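Local coordinates for trehalose-6-phosphate phosphatase (Candida albicans, PDB 5DXF), which belongs to glycosyltransferase family 20 and, over its N-terminal domain, adopts the two-lobed GT-B fold built from Rossmann-like halves, at residues Ile299-Glu304 with Phe444-Lys449; Thr440-Val445 with Thr465-Ala470; Ala425-Ile430 with Lys483-Ala488. All coordinates share one frame; numbering follows the deposited sequence.

Contact 1: residues Ile299-Glu304 with Phe444-Lys449; sequences IGIDTE and FVICQK
Ile446, near the end of helix 439-447, sends its side chain straight at the chain turn 301-303, and its terminal methyl CD1 is where the contact is made. Two groups meet that methyl. Ile301 comes at it end-on: the two isoleucines reach toward each other tip to tip, with CD1 of Ile301 3.5 Å from CD1 of Ile446. Thr303 comes in at a slant instead, its CG2 against the CD1 end of Ile446 and 3.9 Å from CG1 of Ile446. The threonine hydroxyl takes little part.

The torsions explain these approaches. In Ile446 the CG1 branch stands beside the backbone N (chi1 -67°) and runs on extended through CD1, which makes it a straight probe out from the helix. Ile301 has CG1 wedged between its own N and carbonyl carbon (chi1 50°), and from there CD1 reaches across to the helix. The contact is wholly apolar, buried and small, 135 Å² over both sides.

One residue sits between Ile301 and Thr303: Asp302, whose CB points away from helix 439-447. It is the N-cap of helix 303-311, and its OD1 accepts from the backbone N of Lys305 and also from the side chain of Gln513. The cap closes the start of helix 303-311 and probably helps to hold Thr303 in its first turn.

Around this joint, Ile306 of helix 303-311 packs on both Ile301 and Ile446, while helix 493-509 contributes Leu508 against Thr303. Lys449, just beyond helix 439-447, ties back by a salt bridge to Glu307 of helix 303-311 and a hydrogen bond to Tyr504 of helix 493-509.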
loop_
_atom_site.group_PDB
_atom_site.type_symbol
_atom_site.label_atom_id
_atom_site.label_comp_id
_atom_site.label_asym_id
_atom_site.label_seq_id
_atom_site.Cartn_x
_atom_site.Cartn_y
_atom_site.Cartn_z
ATOM N N ILE A 299 6.731 -1.544 -6.290
ATOM C CA ILE A 299 7.386 -0.638 -5.357
ATOM C C ILE A 299 8.134 -1.361 -4.252
ATOM O O ILE A 299 7.744 -2.439 -3.825
ATOM C CB ILE A 299 6.400 0.352 -4.727
ATOM C CG1 ILE A 299 7.162 1.504 -4.084
ATOM C CG2 ILE A 299 5.523 -0.343 -3.707
ATOM C CD1 ILE A 299 6.342 2.762 -3.952
ATOM N N GLY A 300 9.224 -0.754 -3.804
ATOM C CA GLY A 300 10.021 -1.314 -2.729
ATOM C C GLY A 300 10.001 -0.404 -1.515
ATOM O O GLY A 300 9.506 0.721 -1.587
ATOM N N ILE A 301 10.511 -0.923 -0.408
ATOM C CA ILE A 301 10.678 -0.177 0.831
ATOM C C ILE A 301 12.015 0.547 0.928
ATOM O O ILE A 301 12.924 0.289 0.163
ATOM C CB ILE A 301 10.472 -1.071 2.063
ATOM C CG1 ILE A 301 11.297 -2.337 1.963
ATOM C CG2 ILE A 301 9.017 -1.458 2.194
ATOM C CD1 ILE A 301 10.995 -3.323 3.065
ATOM N N ASP A 302 12.124 1.458 1.883
ATOM C CA ASP A 302 13.390 2.097 2.169
ATOM C C ASP A 302 14.116 1.185 3.108
ATOM O O ASP A 302 13.982 1.279 4.310
ATOM C CB ASP A 302 13.163 3.420 2.862
ATOM C CG ASP A 302 14.429 4.170 3.087
ATOM O OD1 ASP A 302 15.485 3.525 3.177
ATOM O OD2 ASP A 302 14.369 5.405 3.157
ATOM N N THR A 303 14.879 0.277 2.530
ATOM C CA THR A 303 15.504 -0.795 3.272
ATOM C C THR A 303 16.518 -0.333 4.296
ATOM O O THR A 303 16.595 -0.877 5.383
ATOM C CB THR A 303 16.181 -1.770 2.315
ATOM O OG1 THR A 303 15.272 -2.084 1.266
ATOM C CG2 THR A 303 16.526 -3.029 3.026
ATOM N N GLU A 304 17.318 0.652 3.939
ATOM C CA GLU A 304 18.383 1.108 4.838
ATOM C C GLU A 304 17.817 1.714 6.121
ATOM O O GLU A 304 18.326 1.438 7.209
ATOM C CB GLU A 304 19.327 2.111 4.136
ATOM C CG GLU A 304 18.856 3.575 4.022
ATOM C CD GLU A 304 20.001 4.539 3.722
ATOM O OE1 GLU A 304 21.099 4.354 4.292
ATOM O OE2 GLU A 304 19.808 5.480 2.919
ATOM N N PHE A 444 9.068 -7.153 7.427
ATOM C CA PHE A 444 9.269 -8.337 8.256
ATOM C C PHE A 444 10.527 -9.093 7.843
ATOM O O PHE A 444 11.327 -9.500 8.695
ATOM C CB PHE A 444 8.050 -9.259 8.173
ATOM C CG PHE A 444 8.279 -10.630 8.749
ATOM C CD1 PHE A 444 8.171 -10.850 10.114
ATOM C CD2 PHE A 444 8.591 -11.702 7.924
ATOM C CE1 PHE A 444 8.374 -12.112 10.648
ATOM C CE2 PHE A 444 8.799 -12.966 8.449
ATOM C CZ PHE A 444 8.689 -13.171 9.814
ATOM N N VAL A 445 10.692 -9.287 6.537
ATOM C CA VAL A 445 11.859 -9.994 6.021
ATOM C C VAL A 445 13.138 -9.261 6.421
ATOM O O VAL A 445 14.118 -9.895 6.821
ATOM C CB VAL A 445 11.804 -10.158 4.484
ATOM C CG1 VAL A 445 13.120 -10.695 3.956
ATOM C CG2 VAL A 445 10.667 -11.087 4.089
ATOM N N ILE A 446 13.125 -7.930 6.332
ATOM C CA ILE A 446 14.270 -7.154 6.811
ATOM C C ILE A 446 14.510 -7.402 8.301
ATOM O O ILE A 446 15.643 -7.628 8.738
ATOM C CB ILE A 446 14.089 -5.636 6.595
ATOM C CG1 ILE A 446 14.080 -5.286 5.110
ATOM C CG2 ILE A 446 15.193 -4.864 7.302
ATOM C CD1 ILE A 446 13.992 -3.804 4.861
ATOM N N CYS A 447 13.428 -7.369 9.071
ATOM C CA CYS A 447 13.504 -7.511 10.521
ATOM C C CYS A 447 13.927 -8.906 10.962
ATOM O O CYS A 447 14.265 -9.113 12.127
ATOM C CB CYS A 447 12.156 -7.166 11.159
ATOM S SG CYS A 447 11.736 -5.409 11.136
ATOM N N GLN A 448 13.903 -9.863 10.039
ATOM C CA GLN A 448 14.234 -11.239 10.389
ATOM C C GLN A 448 15.578 -11.714 9.860
ATOM O O GLN A 448 15.860 -12.906 9.907
ATOM C CB GLN A 448 13.143 -12.187 9.885
ATOM C CG GLN A 448 11.847 -12.076 10.646
ATOM C CD GLN A 448 12.015 -12.355 12.123
ATOM O OE1 GLN A 448 12.845 -13.170 12.522
ATOM N NE2 GLN A 448 11.227 -11.677 12.947
ATOM N N LYS A 449 16.412 -10.806 9.363
ATOM C CA LYS A 449 17.672 -11.222 8.747
ATOM C C LYS A 449 18.585 -11.947 9.734
ATOM O O LYS A 449 19.296 -12.876 9.354
ATOM C CB LYS A 449 18.410 -10.021 8.130
ATOM C CG LYS A 449 19.373 -9.302 9.064
ATOM C CD LYS A 449 19.910 -8.015 8.447
ATOM C CE LYS A 449 21.303 -8.190 7.841
ATOM N NZ LYS A 449 21.927 -6.880 7.469
#

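Contact 2: residues Thr440-Val445 with Thr465-Ala470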
loop_
_atom_site.group_PDB
_atom_site.type_symbol
_atom_site.label_atom_id
_atom_site.label_comp_id
_atom_site.label_asym_id
_atom_site.label_seq_id
_atom_site.Cartn_x
_atom_site.Cartn_y
_atom_site.Cartn_z
ATOM N N THR A 440 4.319 -4.787 4.740
ATOM C CA THR A 440 4.576 -5.463 6.006
ATOM C C THR A 440 5.434 -6.718 5.842
ATOM O O THR A 440 6.286 -7.002 6.681
ATOM C CB THR A 440 3.250 -5.841 6.703
ATOM O OG1 THR A 440 2.470 -4.657 6.913
ATOM C CG2 THR A 440 3.507 -6.517 8.043
ATOM N N SER A 441 5.215 -7.459 4.760
ATOM C CA SER A 441 5.991 -8.668 4.498
ATOM C C SER A 441 7.465 -8.345 4.268
ATOM O O SER A 441 8.347 -8.986 4.842
ATOM C CB SER A 441 5.422 -9.420 3.292
ATOM O OG SER A 441 5.332 -8.575 2.159
ATOM N N LEU A 442 7.718 -7.347 3.427
ATOM C CA LEU A 442 9.074 -6.898 3.134
ATOM C C LEU A 442 9.780 -6.409 4.401
ATOM O O LEU A 442 10.905 -6.836 4.708
ATOM C CB LEU A 442 9.043 -5.789 2.082
ATOM C CG LEU A 442 8.240 -6.062 0.807
ATOM C CD1 LEU A 442 8.152 -4.808 -0.054
ATOM C CD2 LEU A 442 8.852 -7.210 0.022
ATOM N N GLU A 443 9.110 -5.521 5.133
ATOM C CA GLU A 443 9.633 -5.024 6.406
ATOM C C GLU A 443 9.955 -6.165 7.372
ATOM O O GLU A 443 10.988 -6.147 8.045
ATOM C CB GLU A 443 8.639 -4.056 7.048
ATOM C CG GLU A 443 8.800 -2.618 6.584
ATOM C CD GLU A 443 7.554 -1.783 6.802
ATOM O OE1 GLU A 443 7.618 -0.553 6.587
ATOM O OE2 GLU A 443 6.510 -2.355 7.179
ATOM N N PHE A 444 9.068 -7.153 7.427
ATOM C CA PHE A 444 9.269 -8.337 8.256
ATOM C C PHE A 444 10.527 -9.093 7.843
ATOM O O PHE A 444 11.327 -9.500 8.695
ATOM C CB PHE A 444 8.050 -9.259 8.173
ATOM C CG PHE A 444 8.279 -10.630 8.749
ATOM C CD1 PHE A 444 8.171 -10.850 10.114
ATOM C CD2 PHE A 444 8.591 -11.702 7.924
ATOM C CE1 PHE A 444 8.374 -12.112 10.648
ATOM C CE2 PHE A 444 8.799 -12.966 8.449
ATOM C CZ PHE A 444 8.689 -13.171 9.814
ATOM N N VAL A 445 10.692 -9.287 6.537
ATOM C CA VAL A 445 11.859 -9.994 6.021
ATOM C C VAL A 445 13.138 -9.261 6.421
ATOM O O VAL A 445 14.118 -9.895 6.821
ATOM C CB VAL A 445 11.804 -10.158 4.484
ATOM C CG1 VAL A 445 13.120 -10.695 3.956
ATOM C CG2 VAL A 445 10.667 -11.087 4.089
ATOM N N THR A 465 4.475 -11.862 -6.232
ATOM C CA THR A 465 5.129 -11.657 -7.521
ATOM C C THR A 465 6.639 -11.475 -7.382
ATOM O O THR A 465 7.403 -11.962 -8.226
ATOM C CB THR A 465 4.532 -10.443 -8.264
ATOM O OG1 THR A 465 3.274 -10.811 -8.845
ATOM C CG2 THR A 465 5.466 -9.950 -9.363
ATOM N N VAL A 466 7.084 -10.802 -6.324
ATOM C CA VAL A 466 8.514 -10.532 -6.189
ATOM C C VAL A 466 9.222 -11.560 -5.304
ATOM O O VAL A 466 10.333 -11.986 -5.620
ATOM C CB VAL A 466 8.777 -9.100 -5.639
ATOM C CG1 VAL A 466 8.070 -8.078 -6.514
ATOM C CG2 VAL A 466 8.335 -8.953 -4.184
ATOM N N LEU A 467 8.573 -11.980 -4.219
ATOM C CA LEU A 467 9.160 -12.948 -3.298
ATOM C C LEU A 467 8.708 -14.359 -3.662
ATOM O O LEU A 467 7.977 -15.003 -2.905
ATOM C CB LEU A 467 8.786 -12.615 -1.847
ATOM C CG LEU A 467 9.107 -11.196 -1.363
ATOM C CD1 LEU A 467 8.814 -11.058 0.121
ATOM C CD2 LEU A 467 10.551 -10.816 -1.662
ATOM N N LYS A 468 9.154 -14.836 -4.821
ATOM C CA LYS A 468 8.732 -16.129 -5.353
ATOM C C LYS A 468 9.098 -17.306 -4.453
ATOM O O LYS A 468 8.354 -18.282 -4.364
ATOM C CB LYS A 468 9.330 -16.348 -6.750
ATOM C CG LYS A 468 8.527 -15.723 -7.883
ATOM C CD LYS A 468 8.990 -16.237 -9.240
ATOM C CE LYS A 468 10.245 -15.521 -9.715
ATOM N NZ LYS A 468 11.029 -16.362 -10.667
ATOM N N ASP A 469 10.240 -17.210 -3.781
ATOM C CA ASP A 469 10.755 -18.320 -2.983
ATOM C C ASP A 469 10.080 -18.454 -1.618
ATOM O O ASP A 469 10.283 -19.444 -0.916
ATOM C CB ASP A 469 12.267 -18.170 -2.796
ATOM C CG ASP A 469 13.050 -18.594 -4.022
ATOM O OD1 ASP A 469 12.846 -19.735 -4.489
ATOM O OD2 ASP A 469 13.864 -17.788 -4.520
ATOM N N ALA A 470 9.279 -17.462 -1.245
ATOM C CA ALA A 470 8.579 -17.492 0.035
ATOM C C ALA A 470 7.556 -18.619 0.072
ATOM O O ALA A 470 7.047 -19.038 -0.969
ATOM C CB ALA A 470 7.897 -16.157 0.304
#
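In the Rossmann-like lobe of this GT-B protein that holds the parallel strands 428-430, 455-458 and 471-473, the loop leading into the last of these strands packs against helix 439-447. Leu467 of that loop does the work. It is the centre of an inverse gamma turn and also the first residue of a type I beta turn ending at Ala470, whose N bonds back to the Leu467 carbonyl O at 3.2 Å. The chain bends at Leu467 and turns back directly after it, while its CB points at the helix.

The touching atom is CD1 of Leu467. It lies 3.8 Å from CD2 of Leu442, the two leucines slanting across one another, and 4.4 Å from CG2 of Val445, one helical turn further on. CG of Leu442 sits beside its own backbone N (chi1 -51°); although the side chain leaves the helix aslant to the loop, this torsion, with CD1 extended (chi2 173°), leaves CD2 turned to Leu467. All three side chains are buried, and the seam is purely apolar.

Ser441 OG bonds to the carbonyl O of Asn438, just before the helix, and Ser441 packs on Leu455 and Leu457 of strand 455-458. Helix 493-509 packs on both partners: its Val507 touches both Leu442 and Leu467, its Glu500 meets Val445, and its Leu503 packs on Ala470.

Contact 3: residues Ala425-Ile430 with Lys483-Ala488; sequences ADLALI and KTINDA
Here a helix lies against a parallel sheet, as in an alpha/beta Rossmann-like lobe: helix 478-489 packs, through Ile485, on strand 428-430, an inner strand of the sheet with 455-458 along one edge and 332-339 along the other.

The direct contacts are all apolar. Leu427 and Leu429, two positions apart on the strand segment, both point toward the helix, and Ile485 faces them with its two branches. CG2 takes Leu427, at 4.2 Å from its CD1, while the longer CG1 arm serves Leu429. The two segments bury 142 Å² in all, a small part of it from Ala488, whose CB stays 5.0 Å from CD2 of Leu427.

Hydrogen bonds run within each side rather than between them. Main-chain bonds join Ala428 and Ile430 to Ile456 of strand 455-458, and Leu427 to Val335 of strand 332-339. Within the helix, Thr484 OG1 bonds to the Gly480 carbonyl O, while Asn486 OD1 receives Trp363 NE1 from a neighbouring loop.

Leu429 and Ile485 cross at about a right angle. With CG of Leu429 opposite its backbone N (chi1 -175°), the side chain extends from the strand, and its CD2 meets Ile485 CD1 at 3.7 Å.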
loop_
_atom_site.group_PDB
_atom_site.type_symbol
_atom_site.label_atom_id
_atom_site.label_comp_id
_atom_site.label_asym_id
_atom_site.label_seq_id
_atom_site.Cartn_x
_atom_site.Cartn_y
_atom_site.Cartn_z
ATOM N N ALA A 425 8.850 -11.645 16.257
ATOM C CA ALA A 425 7.963 -12.598 15.596
ATOM C C ALA A 425 8.656 -13.907 15.217
ATOM O O ALA A 425 9.752 -13.905 14.654
ATOM C CB ALA A 425 7.355 -11.965 14.364
ATOM N N ASP A 426 8.024 -15.022 15.551
ATOM C CA ASP A 426 8.471 -16.319 15.104
ATOM C C ASP A 426 7.793 -16.682 13.788
ATOM O O ASP A 426 8.182 -17.619 13.113
ATOM C CB ASP A 426 8.182 -17.375 16.169
ATOM C CG ASP A 426 8.897 -17.097 17.484
ATOM O OD1 ASP A 426 10.138 -17.224 17.543
ATOM O OD2 ASP A 426 8.210 -16.756 18.464
ATOM N N LEU A 427 6.762 -15.926 13.438
ATOM C CA LEU A 427 6.038 -16.132 12.194
ATOM C C LEU A 427 5.445 -14.839 11.664
ATOM O O LEU A 427 5.105 -13.952 12.420
ATOM C CB LEU A 427 4.918 -17.144 12.400
ATOM C CG LEU A 427 4.533 -18.044 11.234
ATOM C CD1 LEU A 427 3.086 -18.458 11.336
ATOM C CD2 LEU A 427 4.788 -17.386 9.898
ATOM N N ALA A 428 5.309 -14.750 10.359
ATOM C CA ALA A 428 4.569 -13.687 9.745
ATOM C C ALA A 428 3.558 -14.361 8.851
ATOM O O ALA A 428 3.888 -15.304 8.166
ATOM C CB ALA A 428 5.483 -12.801 8.940
ATOM N N LEU A 429 2.321 -13.898 8.882
ATOM C CA LEU A 429 1.280 -14.472 8.031
ATOM C C LEU A 429 0.548 -13.376 7.263
ATOM O O LEU A 429 -0.123 -12.531 7.855
ATOM C CB LEU A 429 0.287 -15.301 8.860
ATOM C CG LEU A 429 -0.816 -16.068 8.120
ATOM C CD1 LEU A 429 -0.242 -16.810 6.922
ATOM C CD2 LEU A 429 -1.527 -17.037 9.064
ATOM N N ILE A 430 0.690 -13.392 5.942
ATOM C CA ILE A 430 -0.024 -12.450 5.084
ATOM C C ILE A 430 -1.081 -13.198 4.279
ATOM O O ILE A 430 -0.752 -14.112 3.524
ATOM C CB ILE A 430 0.933 -11.703 4.131
ATOM C CG1 ILE A 430 2.092 -11.082 4.914
ATOM C CG2 ILE A 430 0.186 -10.650 3.328
ATOM C CD1 ILE A 430 1.650 -10.184 6.049
ATOM N N LYS A 483 -2.194 -26.293 7.952
ATOM C CA LYS A 483 -1.100 -27.199 7.609
ATOM C C LYS A 483 0.204 -26.438 7.364
ATOM O O LYS A 483 1.272 -26.842 7.833
ATOM C CB LYS A 483 -1.462 -28.024 6.371
ATOM C CG LYS A 483 -2.487 -29.126 6.612
ATOM C CD LYS A 483 -3.088 -29.599 5.295
ATOM C CE LYS A 483 -3.432 -31.078 5.332
ATOM N NZ LYS A 483 -4.380 -31.408 6.431
ATOM N N THR A 484 0.102 -25.330 6.637
ATOM C CA THR A 484 1.258 -24.509 6.298
ATOM C C THR A 484 1.885 -23.881 7.536
ATOM O O THR A 484 3.105 -23.830 7.657
ATOM C CB THR A 484 0.886 -23.391 5.309
ATOM O OG1 THR A 484 0.196 -23.951 4.185
ATOM C CG2 THR A 484 2.134 -22.675 4.825
ATOM N N ILE A 485 1.046 -23.398 8.447
ATOM C CA ILE A 485 1.524 -22.812 9.695
ATOM C C ILE A 485 2.284 -23.854 10.513
ATOM O O ILE A 485 3.383 -23.585 11.015
ATOM C CB ILE A 485 0.358 -22.229 10.522
ATOM C CG1 ILE A 485 -0.170 -20.947 9.872
ATOM C CG2 ILE A 485 0.795 -21.945 11.947
ATOM C CD1 ILE A 485 -1.506 -20.496 10.419
ATOM N N ASN A 486 1.705 -25.048 10.630
ATOM C CA ASN A 486 2.393 -26.143 11.309
ATOM C C ASN A 486 3.741 -26.455 10.656
ATOM O O ASN A 486 4.743 -26.647 11.350
ATOM C CB ASN A 486 1.522 -27.400 11.338
ATOM C CG ASN A 486 2.204 -28.565 12.038
ATOM O OD1 ASN A 486 2.296 -28.598 13.266
ATOM N ND2 ASN A 486 2.686 -29.526 11.257
ATOM N N ASP A 487 3.762 -26.498 9.327
ATOM C CA ASP A 487 4.989 -26.779 8.582
ATOM C C ASP A 487 6.064 -25.720 8.809
ATOM O O ASP A 487 7.240 -26.044 8.963
ATOM C CB ASP A 487 4.695 -26.886 7.087
ATOM C CG ASP A 487 4.050 -28.203 6.711
ATOM O OD1 ASP A 487 3.676 -28.972 7.621
ATOM O OD2 ASP A 487 3.911 -28.467 5.497
ATOM N N ALA A 488 5.651 -24.457 8.820
ATOM C CA ALA A 488 6.576 -23.341 8.961
ATOM C C ALA A 488 7.135 -23.260 10.373
ATOM O O ALA A 488 8.301 -22.912 10.566
ATOM C CB ALA A 488 5.892 -22.037 8.590
#

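In the fold
Contacts 1 and 2 use the same helix, 439-447, and share Phe444 and Val445; their centres are 9 Å apart. They meet directly where CD1 of Ile301 packs 3.3 Å from CB of Leu442, so contact 1 continues into contact 2. Contact 3 lies further off, its centre 13 Å from contact 2 and 19 Å from contact 1. Phe444 bridges the gap, its CZ 3.3 Å from CB of Ala428 on the strand that precedes the helix in the chain. Along the sequence, contact 2 nests inside the loop closed by contact 3. All three are buried structural packing within the glycosyltransferase family 20 region.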